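PDB 2OXB: beta-fructofuranosidase, insoluble isoenzyme CWINV1 from Arabidopsis thaliana, which hydrolyses sucrose and 1-kestose, and, to a lesser extent, neokestose and levan, by removing terminal non-reducing beta-D-fructofuranoside residues. Local coordinates for residues A[14-19]-A[41-46]; A[273-278]-A[291-296]; A[406-411]-A[426-431]. The protein carries 1 engineered substitution. One frame throughout, in Å; residues are numbered along the deposited sequence.

Overall arrangement
Contacts 1 and 2 both belong to the N-terminal catalytic propeller and both reach the bound fructose; their centres are about 14 Å apart and they touch, W293 packing on N18 and W16. Contact 2 is fully buried near the centre of the chain and is held by hydrogen bonds, whereas contact 1 is partly exposed at the pocket rim and has aromatic packing with no hydrogen bond between its segments. Contact 3 lies in the C-terminal beta-sandwich, its centre about 38 Å from contact 1's and about 27 Å from contact 2's. It is buried too, but joins two strands of a hairpin through backbone hydrogen bonds and apolar and aromatic packing, away from annotated sites.

Contact 1. Residues A[14-19]-A[41-46]. With FRU (beta-D-fructofuranose), chain B.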
loop_
_atom_site.group_PDB
_atom_site.type_symbol
_atom_site.label_atom_id
_atom_site.label_comp_id
_atom_site.label_asym_id
_atom_site.label_seq_id
_atom_site.Cartn_x
_atom_site.Cartn_y
_atom_site.Cartn_z
ATOM N N LYS A 14 14.138 12.182 -10.548
ATOM C CA LYS A 14 13.542 12.901 -11.664
ATOM C C LYS A 14 12.607 11.999 -12.466
ATOM O O LYS A 14 12.853 10.799 -12.578
ATOM C CB LYS A 14 14.657 13.421 -12.586
ATOM C CG LYS A 14 14.156 14.188 -13.809
ATOM C CD LYS A 14 15.264 14.479 -14.831
ATOM C CE LYS A 14 15.863 13.193 -15.422
ATOM N NZ LYS A 14 16.774 13.438 -16.587
ATOM N N ASN A 15 11.538 12.586 -13.007
ATOM C CA ASN A 15 10.560 11.889 -13.852
ATOM C C ASN A 15 9.569 10.898 -13.227
ATOM O O ASN A 15 9.690 10.522 -12.049
ATOM C CB ASN A 15 11.282 11.196 -15.006
ATOM C CG ASN A 15 11.985 12.177 -15.910
ATOM O OD1 ASN A 15 11.403 13.182 -16.318
ATOM N ND2 ASN A 15 13.238 11.889 -16.244
ATOM N N TRP A 16 8.606 10.477 -14.062
ATOM C CA TRP A 16 7.515 9.548 -13.711
ATOM C C TRP A 16 7.934 8.211 -13.119
ATOM O O TRP A 16 8.983 7.663 -13.450
ATOM C CB TRP A 16 6.586 9.302 -14.941
ATOM C CG TRP A 16 5.440 8.250 -14.742
ATOM C CD1 TRP A 16 5.566 6.884 -14.777
ATOM C CD2 TRP A 16 4.066 8.506 -14.362
ATOM N NE1 TRP A 16 4.374 6.282 -14.433
ATOM C CE2 TRP A 16 3.441 7.252 -14.176
ATOM C CE3 TRP A 16 3.311 9.670 -14.162
ATOM C CZ2 TRP A 16 2.105 7.129 -13.783
ATOM C CZ3 TRP A 16 1.981 9.549 -13.774
ATOM C CH2 TRP A 16 1.392 8.285 -13.590
ATOM N N MET A 17 7.080 7.708 -12.229
ATOM C CA MET A 17 7.270 6.427 -11.547
ATOM C C MET A 17 5.921 5.726 -11.380
ATOM O O MET A 17 4.903 6.379 -11.141
ATOM C CB MET A 17 7.910 6.617 -10.164
ATOM C CG MET A 17 7.907 5.312 -9.365
ATOM S SD MET A 17 9.076 5.240 -8.029
ATOM C CE MET A 17 8.088 5.843 -6.657
ATOM N N ASN A 18 5.910 4.401 -11.481
ATOM C CA ASN A 18 4.650 3.671 -11.360
ATOM C C ASN A 18 4.717 2.471 -10.407
ATOM O O ASN A 18 5.170 2.591 -9.265
ATOM C CB ASN A 18 4.198 3.223 -12.761
ATOM C CG ASN A 18 2.739 2.801 -12.811
ATOM O OD1 ASN A 18 2.201 2.544 -13.885
ATOM N ND2 ASN A 18 2.097 2.723 -11.655
ATOM N N ASP A 19 4.249 1.325 -10.894
ATOM C CA ASP A 19 4.215 0.080 -10.140
ATOM C C ASP A 19 5.554 -0.343 -9.521
ATOM O O ASP A 19 6.633 -0.023 -10.030
ATOM C CB ASP A 19 3.733 -1.070 -11.044
ATOM C CG ASP A 19 2.247 -1.042 -11.302
ATOM O OD1 ASP A 19 1.678 0.060 -11.458
ATOM O OD2 ASP A 19 1.651 -2.138 -11.369
ATOM N N ALA A 41 7.867 13.068 -17.060
ATOM C CA ALA A 41 7.153 12.889 -15.807
ATOM C C ALA A 41 5.757 12.280 -16.020
ATOM O O ALA A 41 4.974 12.142 -15.075
ATOM C CB ALA A 41 7.063 14.227 -15.054
ATOM N N VAL A 42 5.454 11.915 -17.262
ATOM C CA VAL A 42 4.172 11.283 -17.601
ATOM C C VAL A 42 4.448 9.843 -18.053
ATOM O O VAL A 42 5.441 9.590 -18.743
ATOM C CB VAL A 42 3.430 12.063 -18.730
ATOM C CG1 VAL A 42 2.909 13.389 -18.182
ATOM C CG2 VAL A 42 4.375 12.324 -19.915
ATOM N N TRP A 43 3.583 8.906 -17.661
ATOM C CA TRP A 43 3.755 7.488 -18.009
ATOM C C TRP A 43 4.294 7.337 -19.426
ATOM O O TRP A 43 3.719 7.861 -20.370
ATOM C CB TRP A 43 2.417 6.739 -17.891
ATOM C CG TRP A 43 2.531 5.222 -17.922
ATOM C CD1 TRP A 43 2.821 4.396 -16.872
ATOM C CD2 TRP A 43 2.370 4.371 -19.065
ATOM N NE1 TRP A 43 2.847 3.086 -17.288
ATOM C CE2 TRP A 43 2.575 3.042 -18.630
ATOM C CE3 TRP A 43 2.071 4.605 -20.415
ATOM C CZ2 TRP A 43 2.495 1.945 -19.502
ATOM C CZ3 TRP A 43 1.991 3.518 -21.280
ATOM C CH2 TRP A 43 2.202 2.202 -20.817
ATOM N N GLY A 44 5.399 6.625 -19.579
ATOM C CA GLY A 44 5.946 6.458 -20.908
ATOM C C GLY A 44 7.300 5.800 -20.864
ATOM O O GLY A 44 8.010 5.919 -19.868
ATOM N N ASN A 45 7.649 5.104 -21.942
ATOM C CA ASN A 45 8.918 4.399 -22.050
ATOM C C ASN A 45 9.228 3.686 -20.747
ATOM O O ASN A 45 10.376 3.638 -20.313
ATOM C CB ASN A 45 10.023 5.385 -22.372
ATOM C CG ASN A 45 9.603 6.382 -23.411
ATOM O OD1 ASN A 45 9.400 6.041 -24.584
ATOM N ND2 ASN A 45 9.448 7.630 -22.987
ATOM N N ILE A 46 8.196 3.125 -20.128
ATOM C CA ILE A 46 8.368 2.421 -18.869
ATOM C C ILE A 46 9.451 1.348 -18.924
ATOM O O ILE A 46 9.498 0.531 -19.851
ATOM C CB ILE A 46 7.034 1.791 -18.402
ATOM C CG1 ILE A 46 6.073 2.893 -17.963
ATOM C CG2 ILE A 46 7.277 0.836 -17.248
ATOM C CD1 ILE A 46 6.631 3.769 -16.843
HETATM C C1 FRU B . -0.986 -0.419 -12.806
HETATM C C2 FRU B . -0.686 -0.734 -14.277
HETATM C C3 FRU B . -0.377 -2.231 -14.474
HETATM C C4 FRU B . 0.607 -2.244 -15.608
HETATM C C5 FRU B . 1.335 -0.918 -15.392
HETATM C C6 FRU B . 1.616 -0.155 -16.672
HETATM O O1 FRU B . -2.179 -1.047 -12.372
HETATM O O2 FRU B . -1.665 -0.317 -15.298
HETATM O O3 FRU B . -1.524 -3.012 -14.799
HETATM O O4 FRU B . 1.506 -3.355 -15.524
HETATM O O5 FRU B . 0.516 -0.087 -14.584
HETATM O O6 FRU B . 2.622 -0.848 -17.389
#
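W16 and W43 meet nearly at right angles in the first blade of the five-bladed beta-propeller that forms the catalytic domain of family 32 glycosidases. W16 opens the WMNDPNG sequence characteristic of this family, on strand 15-26, while W43 lies in the loop that follows strand 29-36. The packing is dense around the W16 indole. W43 CA stands over its five-membered ring, 3.6 Å from the centroid and 3° off the normal, a CH-pi contact almost exactly above the centre. Beyond it the W43 indole presents its edge to the same ring in an offset edge-to-face pair, with five-membered centroids 5.2 Å apart and planes at 86°. W43 CG lies anti to the backbone N (chi1 -167°), which carries the indole past W16 NE1 toward the sugar. A41 O sits in the plane of W16 at its edge, beside CE3, and I46 CD1 approaches W16 CD1 at 3.9 Å; I46 also places CG1 over one face of W43.

The other side is loose. V42 points away from the strand and is exposed, as is W43 despite its contacts, and no hydrogen bond links the two segments: N18 OD1 and W43 NE1 remain 3.5 Å apart. Backbone hydrogen bonds join W16 to N37 and G40, just ahead of the loop segment.

Toward the pocket, W43 turns its edge to the fructose, CZ2 lying 3.5 Å from FRU O6, and N18 OD1 comes to 3.2 Å from FRU O5. D19, the active-site aspartate and by family analogy the nucleophile, has OD2 hydrogen-bonded to S79 OG. Its other oxygen approaches the sugar, D19 OD1 to FRU C1 being 3.0 Å. The distance from D19 OD1 to FRU C2, the anomeric carbon, is 3.8 Å.

Contact 2. Residues A[273-278]-A[291-296]; sequences KYYASK and WGWTNE. With NAG (2-acetamido-2-deoxy-beta-D-glucopyranose), chain C; FRU (beta-D-fructofuranose), chain B.
Y275 and W293 touch edge to edge, Y275 CD2 lying 3.6 Å from W293 CZ3, with A276 CB beside W293 CE3. Their backbones are tied as well: W293 N donates to Y275 O at 3.0 Å. On one side of this pair T294 OG1, turned anti to its own carbonyl carbon (chi1 -73°), donates to K273 O at 2.6 Å. On the other, K278 and W291 form an antiparallel hydrogen-bonded pair, K278 N to W291 O being 2.8 Å, at the open end of the hairpin of strands 278-282 and 287-291 in a propeller blade. Between them the Y274 ring approaches G292 obliquely, its CZ 3.7 Å from G292 CA. The bent K273 chain crosses N295, with CD 3.5 Å from N295 CB.

A second shell sets these groups. Y275 OH bonds to L234 O and to OE1 of Q199, the engineered residue; K273 NZ reaches S297 OG, and S277 OG reaches D240. E296 OE1 accepts from G310 N, and OE2 forms salt bridges with K306 and with R498 of the C-terminal domain.

Two sugars meet this contact at different places: Y275, near its middle, has CE2 3.1 Å from FRU O1, while N295, toward one end, has ND2 covalently joined to NAG C1. With its carbonyl bonded to W293 N and its hydroxyl to L234 O and Q199, Y275 is held at both ends, consistent with a ring kept in a set place beside the fructose.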
loop_
_atom_site.group_PDB
_atom_site.type_symbol
_atom_site.label_atom_id
_atom_site.label_comp_id
_atom_site.label_asym_id
_atom_site.label_seq_id
_atom_site.Cartn_x
_atom_site.Cartn_y
_atom_site.Cartn_z
ATOM N N LYS A 273 -5.055 7.117 -1.120
ATOM C CA LYS A 273 -4.336 7.007 -2.379
ATOM C C LYS A 273 -3.335 5.859 -2.388
ATOM O O LYS A 273 -2.152 6.048 -2.100
ATOM C CB LYS A 273 -3.610 8.315 -2.705
ATOM C CG LYS A 273 -3.237 8.467 -4.179
ATOM C CD LYS A 273 -4.469 8.722 -5.048
ATOM C CE LYS A 273 -4.820 10.206 -5.141
ATOM N NZ LYS A 273 -3.777 11.039 -5.845
ATOM N N TYR A 274 -3.799 4.668 -2.747
ATOM C CA TYR A 274 -2.918 3.515 -2.785
ATOM C C TYR A 274 -3.110 2.735 -4.073
ATOM O O TYR A 274 -4.218 2.684 -4.598
ATOM C CB TYR A 274 -3.237 2.602 -1.612
ATOM C CG TYR A 274 -2.036 1.953 -0.980
ATOM C CD1 TYR A 274 -0.969 2.727 -0.538
ATOM C CD2 TYR A 274 -1.998 0.577 -0.751
ATOM C CE1 TYR A 274 0.106 2.168 0.122
ATOM C CE2 TYR A 274 -0.916 -0.006 -0.084
ATOM C CZ TYR A 274 0.135 0.810 0.354
ATOM O OH TYR A 274 1.200 0.291 1.061
ATOM N N TYR A 275 -2.048 2.116 -4.585
ATOM C CA TYR A 275 -2.200 1.322 -5.799
ATOM C C TYR A 275 -1.002 0.482 -6.213
ATOM O O TYR A 275 0.123 0.726 -5.802
ATOM C CB TYR A 275 -2.605 2.220 -6.958
ATOM C CG TYR A 275 -3.310 1.487 -8.070
ATOM C CD1 TYR A 275 -4.476 0.735 -7.813
ATOM C CD2 TYR A 275 -2.858 1.591 -9.395
ATOM C CE1 TYR A 275 -5.173 0.115 -8.852
ATOM C CE2 TYR A 275 -3.548 0.980 -10.436
ATOM C CZ TYR A 275 -4.703 0.249 -10.161
ATOM O OH TYR A 275 -5.399 -0.307 -11.205
ATOM N N ALA A 276 -1.271 -0.519 -7.043
ATOM C CA ALA A 276 -0.245 -1.411 -7.554
ATOM C C ALA A 276 0.514 -2.128 -6.439
ATOM O O ALA A 276 1.598 -2.671 -6.675
ATOM C CB ALA A 276 0.714 -0.629 -8.432
ATOM N N SER A 277 -0.067 -2.156 -5.237
ATOM C CA SER A 277 0.576 -2.795 -4.080
ATOM C C SER A 277 1.039 -4.242 -4.314
ATOM O O SER A 277 0.450 -4.979 -5.101
ATOM C CB SER A 277 -0.352 -2.732 -2.847
ATOM O OG SER A 277 -1.527 -3.526 -3.004
ATOM N N LYS A 278 2.115 -4.629 -3.632
ATOM C CA LYS A 278 2.678 -5.975 -3.737
ATOM C C LYS A 278 3.554 -6.304 -2.541
ATOM O O LYS A 278 4.212 -5.426 -1.969
ATOM C CB LYS A 278 3.516 -6.136 -5.008
ATOM C CG LYS A 278 4.223 -7.467 -5.104
ATOM C CD LYS A 278 4.165 -8.027 -6.514
ATOM C CE LYS A 278 2.735 -8.456 -6.863
ATOM N NZ LYS A 278 2.617 -8.951 -8.274
ATOM N N TRP A 291 4.811 -3.287 -0.228
ATOM C CA TRP A 291 5.048 -2.089 -1.029
ATOM C C TRP A 291 3.807 -1.570 -1.748
ATOM O O TRP A 291 3.035 -2.343 -2.309
ATOM C CB TRP A 291 6.106 -2.340 -2.093
ATOM C CG TRP A 291 7.454 -2.605 -1.589
ATOM C CD1 TRP A 291 7.989 -3.822 -1.258
ATOM C CD2 TRP A 291 8.489 -1.642 -1.403
ATOM N NE1 TRP A 291 9.305 -3.673 -0.885
ATOM C CE2 TRP A 291 9.638 -2.345 -0.964
ATOM C CE3 TRP A 291 8.562 -0.249 -1.565
ATOM C CZ2 TRP A 291 10.853 -1.698 -0.688
ATOM C CZ3 TRP A 291 9.767 0.397 -1.291
ATOM C CH2 TRP A 291 10.898 -0.331 -0.858
ATOM N N GLY A 292 3.652 -0.248 -1.752
ATOM C CA GLY A 292 2.522 0.390 -2.410
ATOM C C GLY A 292 2.964 1.656 -3.123
ATOM O O GLY A 292 3.746 2.437 -2.574
ATOM N N TRP A 293 2.450 1.868 -4.335
ATOM C CA TRP A 293 2.818 3.020 -5.144
ATOM C C TRP A 293 2.233 4.394 -4.761
ATOM O O TRP A 293 2.992 5.300 -4.420
ATOM C CB TRP A 293 2.573 2.700 -6.631
ATOM C CG TRP A 293 2.526 3.904 -7.541
ATOM C CD1 TRP A 293 3.377 4.974 -7.544
ATOM C CD2 TRP A 293 1.544 4.169 -8.558
ATOM N NE1 TRP A 293 2.981 5.891 -8.492
ATOM C CE2 TRP A 293 1.862 5.421 -9.131
ATOM C CE3 TRP A 293 0.425 3.466 -9.038
ATOM C CZ2 TRP A 293 1.106 5.991 -10.161
ATOM C CZ3 TRP A 293 -0.331 4.031 -10.064
ATOM C CH2 TRP A 293 0.017 5.288 -10.615
ATOM N N THR A 294 0.923 4.590 -4.797
ATOM C CA THR A 294 0.385 5.918 -4.435
ATOM C C THR A 294 0.587 7.010 -5.489
ATOM O O THR A 294 1.659 7.612 -5.610
ATOM C CB THR A 294 0.978 6.458 -3.100
ATOM O OG1 THR A 294 0.424 5.731 -2.000
ATOM C CG2 THR A 294 0.644 7.938 -2.914
ATOM N N ASN A 295 -0.494 7.258 -6.214
ATOM C CA ASN A 295 -0.596 8.252 -7.262
ATOM C C ASN A 295 0.001 9.570 -6.837
ATOM O O ASN A 295 0.564 9.718 -5.760
ATOM C CB ASN A 295 -2.071 8.518 -7.554
ATOM C CG ASN A 295 -2.457 8.235 -8.974
ATOM O OD1 ASN A 295 -1.634 8.323 -9.886
ATOM N ND2 ASN A 295 -3.735 7.919 -9.167
ATOM N N GLU A 296 -0.204 10.546 -7.704
ATOM C CA GLU A 296 0.242 11.904 -7.494
ATOM C C GLU A 296 -1.046 12.737 -7.497
ATOM O O GLU A 296 -1.675 12.863 -8.545
ATOM C CB GLU A 296 1.111 12.320 -8.667
ATOM C CG GLU A 296 1.941 13.542 -8.414
ATOM C CD GLU A 296 3.200 13.215 -7.646
ATOM O OE1 GLU A 296 3.944 12.344 -8.133
ATOM O OE2 GLU A 296 3.436 13.823 -6.575
HETATM C C1 NAG C . -4.619 8.886 -9.785
HETATM C C2 NAG C . -5.933 8.998 -8.997
HETATM C C3 NAG C . -6.766 10.228 -9.410
HETATM C C4 NAG C . -5.930 11.499 -9.589
HETATM C C5 NAG C . -4.755 11.140 -10.494
HETATM C C6 NAG C . -3.827 12.276 -10.907
HETATM C C7 NAG C . -7.798 7.833 -10.000
HETATM C C8 NAG C . -7.617 7.469 -11.471
HETATM N N2 NAG C . -6.725 7.801 -9.211
HETATM O O3 NAG C . -7.792 10.462 -8.456
HETATM O O4 NAG C . -6.731 12.500 -10.194
HETATM O O5 NAG C . -3.954 10.145 -9.851
HETATM O O6 NAG C . -2.876 11.823 -11.865
HETATM O O7 NAG C . -8.914 8.146 -9.589
HETATM C C1 FRU B . -0.986 -0.419 -12.806
HETATM C C2 FRU B . -0.686 -0.734 -14.277
HETATM C C3 FRU B . -0.377 -2.231 -14.474
HETATM C C4 FRU B . 0.607 -2.244 -15.608
HETATM C C5 FRU B . 1.335 -0.918 -15.392
HETATM C C6 FRU B . 1.616 -0.155 -16.672
HETATM O O1 FRU B . -2.179 -1.047 -12.372
HETATM O O2 FRU B . -1.665 -0.317 -15.298
HETATM O O3 FRU B . -1.524 -3.012 -14.799
HETATM O O4 FRU B . 1.506 -3.355 -15.524
HETATM O O5 FRU B . 0.516 -0.087 -14.584
HETATM O O6 FRU B . 2.622 -0.848 -17.389
#

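Contact 3. Residues A[406-411]-A[426-431]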
loop_
_atom_site.group_PDB
_atom_site.type_symbol
_atom_site.label_atom_id
_atom_site.label_comp_id
_atom_site.label_asym_id
_atom_site.label_seq_id
_atom_site.Cartn_x
_atom_site.Cartn_y
_atom_site.Cartn_z
ATOM N N LEU A 406 -18.731 12.365 20.297
ATOM C CA LEU A 406 -17.352 11.953 20.448
ATOM C C LEU A 406 -16.649 12.149 19.104
ATOM O O LEU A 406 -16.505 11.219 18.305
ATOM C CB LEU A 406 -17.265 10.488 20.923
ATOM C CG LEU A 406 -17.872 10.111 22.291
ATOM C CD1 LEU A 406 -17.409 8.711 22.723
ATOM C CD2 LEU A 406 -17.456 11.141 23.344
ATOM N N GLY A 407 -16.237 13.383 18.849
ATOM C CA GLY A 407 -15.561 13.689 17.606
ATOM C C GLY A 407 -16.065 15.005 17.065
ATOM O O GLY A 407 -17.107 15.490 17.503
ATOM N N PRO A 408 -15.363 15.583 16.077
ATOM C CA PRO A 408 -14.133 15.030 15.489
ATOM C C PRO A 408 -12.834 15.417 16.223
ATOM O O PRO A 408 -12.666 16.568 16.639
ATOM C CB PRO A 408 -14.181 15.575 14.072
ATOM C CG PRO A 408 -14.714 16.976 14.311
ATOM C CD PRO A 408 -15.817 16.774 15.330
ATOM N N PHE A 409 -11.921 14.453 16.366
ATOM C CA PHE A 409 -10.657 14.695 17.052
ATOM C C PHE A 409 -9.487 13.837 16.578
ATOM O O PHE A 409 -9.522 12.614 16.658
ATOM C CB PHE A 409 -10.837 14.539 18.572
ATOM C CG PHE A 409 -11.057 13.110 19.050
ATOM C CD1 PHE A 409 -9.985 12.246 19.252
ATOM C CD2 PHE A 409 -12.337 12.663 19.385
ATOM C CE1 PHE A 409 -10.191 10.971 19.786
ATOM C CE2 PHE A 409 -12.538 11.389 19.920
ATOM C CZ PHE A 409 -11.469 10.540 20.124
ATOM N N GLY A 410 -8.438 14.493 16.093
ATOM C CA GLY A 410 -7.268 13.779 15.612
ATOM C C GLY A 410 -6.087 14.717 15.447
ATOM O O GLY A 410 -5.752 15.473 16.358
ATOM N N LEU A 411 -5.471 14.699 14.273
ATOM C CA LEU A 411 -4.310 15.542 14.020
ATOM C C LEU A 411 -4.452 16.505 12.861
ATOM O O LEU A 411 -5.251 16.293 11.955
ATOM C CB LEU A 411 -3.084 14.668 13.744
ATOM C CG LEU A 411 -2.527 13.818 14.881
ATOM C CD1 LEU A 411 -1.450 12.868 14.345
ATOM C CD2 LEU A 411 -1.960 14.752 15.951
ATOM N N TYR A 426 -8.578 12.408 11.786
ATOM C CA TYR A 426 -9.137 12.337 13.118
ATOM C C TYR A 426 -10.063 11.150 13.289
ATOM O O TYR A 426 -10.197 10.317 12.392
ATOM C CB TYR A 426 -9.885 13.633 13.403
ATOM C CG TYR A 426 -10.940 13.947 12.372
ATOM C CD1 TYR A 426 -12.121 13.216 12.317
ATOM C CD2 TYR A 426 -10.750 14.960 11.438
ATOM C CE1 TYR A 426 -13.092 13.483 11.364
ATOM C CE2 TYR A 426 -11.716 15.238 10.467
ATOM C CZ TYR A 426 -12.886 14.493 10.438
ATOM O OH TYR A 426 -13.849 14.754 9.490
ATOM N N PHE A 427 -10.699 11.100 14.455
ATOM C CA PHE A 427 -11.631 10.042 14.831
ATOM C C PHE A 427 -13.003 10.598 15.185
ATOM O O PHE A 427 -13.139 11.776 15.521
ATOM C CB PHE A 427 -11.125 9.298 16.063
ATOM C CG PHE A 427 -9.945 8.420 15.802
ATOM C CD1 PHE A 427 -10.070 7.303 14.977
ATOM C CD2 PHE A 427 -8.715 8.686 16.400
ATOM C CE1 PHE A 427 -8.991 6.461 14.753
ATOM C CE2 PHE A 427 -7.623 7.847 16.183
ATOM C CZ PHE A 427 -7.764 6.732 15.357
ATOM N N ARG A 428 -14.010 9.724 15.110
ATOM C CA ARG A 428 -15.402 10.022 15.463
ATOM C C ARG A 428 -15.995 8.716 15.993
ATOM O O ARG A 428 -15.991 7.708 15.297
ATOM C CB ARG A 428 -16.191 10.463 14.247
ATOM C CG ARG A 428 -16.009 11.893 13.856
ATOM C CD ARG A 428 -16.284 11.996 12.385
ATOM N NE ARG A 428 -16.399 13.366 11.921
ATOM C CZ ARG A 428 -17.536 14.034 11.896
ATOM N NH1 ARG A 428 -18.650 13.454 12.310
ATOM N NH2 ARG A 428 -17.556 15.272 11.439
ATOM N N ILE A 429 -16.488 8.733 17.228
ATOM C CA ILE A 429 -17.064 7.531 17.834
ATOM C C ILE A 429 -18.587 7.602 17.918
ATOM O O ILE A 429 -19.162 8.591 18.365
ATOM C CB ILE A 429 -16.543 7.289 19.291
ATOM C CG1 ILE A 429 -15.011 7.255 19.336
ATOM C CG2 ILE A 429 -17.138 5.999 19.845
ATOM C CD1 ILE A 429 -14.369 6.153 18.534
ATOM N N PHE A 430 -19.230 6.526 17.499
ATOM C CA PHE A 430 -20.670 6.434 17.553
ATOM C C PHE A 430 -21.012 5.046 18.069
ATOM O O PHE A 430 -20.134 4.184 18.181
ATOM C CB PHE A 430 -21.272 6.644 16.166
ATOM C CG PHE A 430 -20.998 8.004 15.592
ATOM C CD1 PHE A 430 -21.437 9.149 16.252
ATOM C CD2 PHE A 430 -20.299 8.141 14.397
ATOM C CE1 PHE A 430 -21.184 10.410 15.734
ATOM C CE2 PHE A 430 -20.039 9.397 13.870
ATOM C CZ PHE A 430 -20.482 10.538 14.538
ATOM N N LYS A 431 -22.285 4.836 18.384
ATOM C CA LYS A 431 -22.753 3.547 18.883
ATOM C C LYS A 431 -23.319 2.742 17.722
ATOM O O LYS A 431 -24.101 3.258 16.933
ATOM C CB LYS A 431 -23.837 3.754 19.949
ATOM C CG LYS A 431 -23.469 4.769 21.036
ATOM C CD LYS A 431 -24.412 4.690 22.241
ATOM C CE LYS A 431 -24.029 5.697 23.319
ATOM N NZ LYS A 431 -24.872 5.589 24.553
#
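The Y426 ring has P408 over one face: P408 CB stands 3.8 Å from the ring centroid and 20° off its normal, a CH-pi contact in which the proline leans toward CD1 and CE1. P408 CB also lies beside the neighbouring R428, 3.8 Å from NE, and Y426 CE1 lies in the plane of that guanidinium group, at its edge. The F409 ring lies on the other side of the sheet, with F427 CB over one face, offset toward the rim, 4.2 Å from F409 CE1, while F373 makes an edge-to-face pair with F409. F409 CG lies between the backbone N and the carbonyl carbon (chi1 71°), which swings the ring over its neighbour strand.

These strands, 406-415 and 423-431, form a beta hairpin in the C-terminal beta-sandwich. F409 and F427 are an antiparallel hydrogen-bonded pair: F409 N to F427 O is 3.1 Å and F427 N to F409 O 2.9 Å. Further along, I429 N donates to L406 O at 2.7 Å, and L406 CB meets I429 CB at 3.7 Å. G407 and P408 lie between that bond to L406 O and the F409/F427 pair, and the peptide bond before P408 is cis.

L406, F409, F427 and I429 share one face. F409 and F427 reach L473 on strand 473-480 of the other sheet, so this face fills the sandwich interior. The opposite side carries the P408, Y426 and R428 cluster, with R428 NH2 weakly bonded to N399 O. The chemistry implies division of labour: backbone bonds set the strand pairing, while apolar and aromatic groups join it to the facing sheet.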